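Local atomic coordinates of hypothetical protein (Uncultured marine organism, PDB entry 2OP5), a protein that is of unknown function but forms a dimer of ferredoxin-like subunits related to the dimeric alpha-beta barrel proteins. Residues 25-30 with 64-69. Sequence-based numbering, arbitrary orientation. Where two conformers were deposited one is given.
Sequences ELFLKS and ISMVFE
The same first torsion sets both Leu28 and Ile64. In Leu28, CG stands anti to the carbonyl carbon (chi1 -77°), and the end of the chain then comes up to the strand. In Ile64, CB already points toward the helix, and CG1, likewise anti to the carbonyl carbon (chi1 -64°), carries CD1 on to it. The two side chains cross at a slant. CD1 of Ile64 lies 3.4 Å from CD2 of Leu28, tighter than usual for two methyl carbons. It also lies 3.7 Å from CG of Leu28 and 4.0 Å from CD1 of Leu28, so one methyl group meets the whole end of the leucine. Replacing Leu28 with alanine removes CG and both methyls, which would probably leave CD1 of Ile64 without its partner on the helix and open a gap there.

A second, lighter contact lies two residues further along the strand, on the same face. The methyl CE of selenomethionine Met66 comes to the edge of the Phe27 ring, near the ring plane, 4.4 Å from CE2. No hydrogen bond links the two segments; the contact is wholly apolar.

The contact packs helix 21-28 on one face of the antiparallel sheet, against strand 63-70. That strand lies between 48-56 and 10-17. Met16 of strand 10-17 touches both Phe27 and Ile64, and Phe98 meets the Phe27 ring edge-to-face. Leu28 also packs on Val110 of the second subunit, which places this helix beside the dimer interface.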
loop_
_atom_site.group_PDB
_atom_site.type_symbol
_atom_site.label_atom_id
_atom_site.label_comp_id
_atom_site.label_asym_id
_atom_site.label_seq_id
_atom_site.Cartn_x
_atom_site.Cartn_y
_atom_site.Cartn_z
ATOM N N GLU A 25 -15.727 11.068 -4.649
ATOM C CA GLU A 25 -15.232 12.446 -4.754
ATOM C C GLU A 25 -15.528 13.264 -3.509
ATOM O O GLU A 25 -14.718 14.110 -3.098
ATOM C CB GLU A 25 -15.849 13.159 -5.951
ATOM C CG GLU A 25 -15.466 12.586 -7.301
ATOM C CD GLU A 25 -16.105 13.336 -8.443
ATOM O OE1 GLU A 25 -15.941 14.577 -8.497
ATOM O OE2 GLU A 25 -16.765 12.685 -9.284
ATOM N N LEU A 26 -16.702 13.032 -2.916
ATOM C CA LEU A 26 -17.114 13.739 -1.694
ATOM C C LEU A 26 -16.301 13.307 -0.485
ATOM O O LEU A 26 -15.978 14.134 0.372
ATOM C CB LEU A 26 -18.596 13.513 -1.391
ATOM C CG LEU A 26 -19.084 14.202 -0.098
ATOM C CD1 LEU A 26 -18.954 15.714 -0.198
ATOM C CD2 LEU A 26 -20.493 13.817 0.175
ATOM N N PHE A 27 -16.038 12.007 -0.392
ATOM C CA PHE A 27 -15.211 11.418 0.665
ATOM C C PHE A 27 -13.795 11.970 0.586
ATOM O O PHE A 27 -13.210 12.334 1.609
ATOM C CB PHE A 27 -15.163 9.874 0.536
ATOM C CG PHE A 27 -14.444 9.199 1.680
ATOM C CD1 PHE A 27 -15.145 8.737 2.778
ATOM C CD2 PHE A 27 -13.077 9.062 1.675
ATOM C CE1 PHE A 27 -14.500 8.158 3.816
ATOM C CE2 PHE A 27 -12.435 8.497 2.730
ATOM C CZ PHE A 27 -13.148 8.027 3.797
ATOM N N LEU A 28 -13.231 11.987 -0.621
ATOM C CA LEU A 28 -11.921 12.602 -0.860
ATOM C C LEU A 28 -11.912 14.057 -0.439
ATOM O O LEU A 28 -10.985 14.504 0.235
ATOM C CB LEU A 28 -11.525 12.538 -2.345
ATOM C CG LEU A 28 -11.007 11.208 -2.916
ATOM C CD1 LEU A 28 -10.547 11.413 -4.340
ATOM C CD2 LEU A 28 -9.850 10.640 -2.087
ATOM N N LYS A 29 -12.945 14.803 -0.835
ATOM C CA LYS A 29 -13.040 16.217 -0.460
ATOM C C LYS A 29 -13.265 16.457 1.024
ATOM O O LYS A 29 -13.166 17.592 1.468
ATOM C CB LYS A 29 -14.061 16.974 -1.301
ATOM C CG LYS A 29 -13.472 17.426 -2.617
ATOM C CD LYS A 29 -14.440 18.197 -3.489
ATOM C CE LYS A 29 -13.733 18.747 -4.741
ATOM N NZ LYS A 29 -12.629 19.716 -4.404
ATOM N N SER A 30 -13.520 15.408 1.800
ATOM C CA SER A 30 -13.692 15.551 3.242
ATOM C C SER A 30 -12.515 15.010 4.059
ATOM O O SER A 30 -12.614 14.959 5.294
ATOM C CB SER A 30 -14.942 14.789 3.664
ATOM O OG SER A 30 -15.997 15.087 2.781
ATOM N N ILE A 64 -10.650 3.909 -3.392
ATOM C CA ILE A 64 -9.630 4.701 -2.743
ATOM C C ILE A 64 -8.718 3.729 -2.015
ATOM O O ILE A 64 -9.203 2.818 -1.358
ATOM C CB ILE A 64 -10.207 5.627 -1.650
ATOM C CG1 ILE A 64 -11.154 6.662 -2.249
ATOM C CG2 ILE A 64 -9.091 6.335 -0.885
ATOM C CD1 ILE A 64 -10.537 7.564 -3.292
ATOM N N SER A 65 -7.410 3.947 -2.117
ATOM C CA SER A 65 -6.419 3.176 -1.348
ATOM C C SER A 65 -5.674 4.066 -0.363
ATOM O O SER A 65 -5.423 5.259 -0.635
ATOM C CB SER A 65 -5.404 2.542 -2.273
ATOM O OG SER A 65 -4.662 3.512 -2.958
HETATM N N MSE A 66 -5.350 3.478 0.782
HETATM C CA MSE A 66 -4.575 4.118 1.799
HETATM C C MSE A 66 -3.533 3.147 2.276
HETATM O O MSE A 66 -3.808 1.964 2.467
HETATM C CB MSE A 66 -5.432 4.520 2.989
HETATM C CG MSE A 66 -6.350 5.661 2.667
HETATM SE SE MSE A 66 -7.381 6.291 4.192
HETATM C CE MSE A 66 -8.142 7.756 3.243
ATOM N N VAL A 67 -2.327 3.649 2.443
ATOM C CA VAL A 67 -1.250 2.844 2.958
ATOM C C VAL A 67 -0.717 3.617 4.163
ATOM O O VAL A 67 -0.302 4.785 4.027
ATOM C CB VAL A 67 -0.128 2.605 1.922
ATOM C CG1 VAL A 67 0.997 1.806 2.555
ATOM C CG2 VAL A 67 -0.657 1.906 0.649
ATOM N N PHE A 68 -0.786 2.982 5.335
ATOM C CA PHE A 68 -0.275 3.555 6.576
ATOM C C PHE A 68 0.930 2.711 6.925
ATOM O O PHE A 68 0.823 1.473 6.996
ATOM C CB PHE A 68 -1.241 3.388 7.761
ATOM C CG PHE A 68 -2.569 4.097 7.623
ATOM C CD1 PHE A 68 -3.580 3.553 6.846
ATOM C CD2 PHE A 68 -2.819 5.254 8.335
ATOM C CE1 PHE A 68 -4.826 4.188 6.749
ATOM C CE2 PHE A 68 -4.053 5.899 8.251
ATOM C CZ PHE A 68 -5.066 5.365 7.460
ATOM N N GLU A 69 2.042 3.376 7.215
ATOM C CA GLU A 69 3.276 2.701 7.581
ATOM C C GLU A 69 3.741 3.148 8.962
ATOM O O GLU A 69 3.798 4.348 9.259
ATOM C CB GLU A 69 4.345 2.999 6.545
ATOM C CG GLU A 69 3.948 2.511 5.166
ATOM C CD GLU A 69 5.043 2.676 4.166
ATOM O OE1 GLU A 69 6.221 2.572 4.546
ATOM O OE2 GLU A 69 4.725 2.878 2.987
#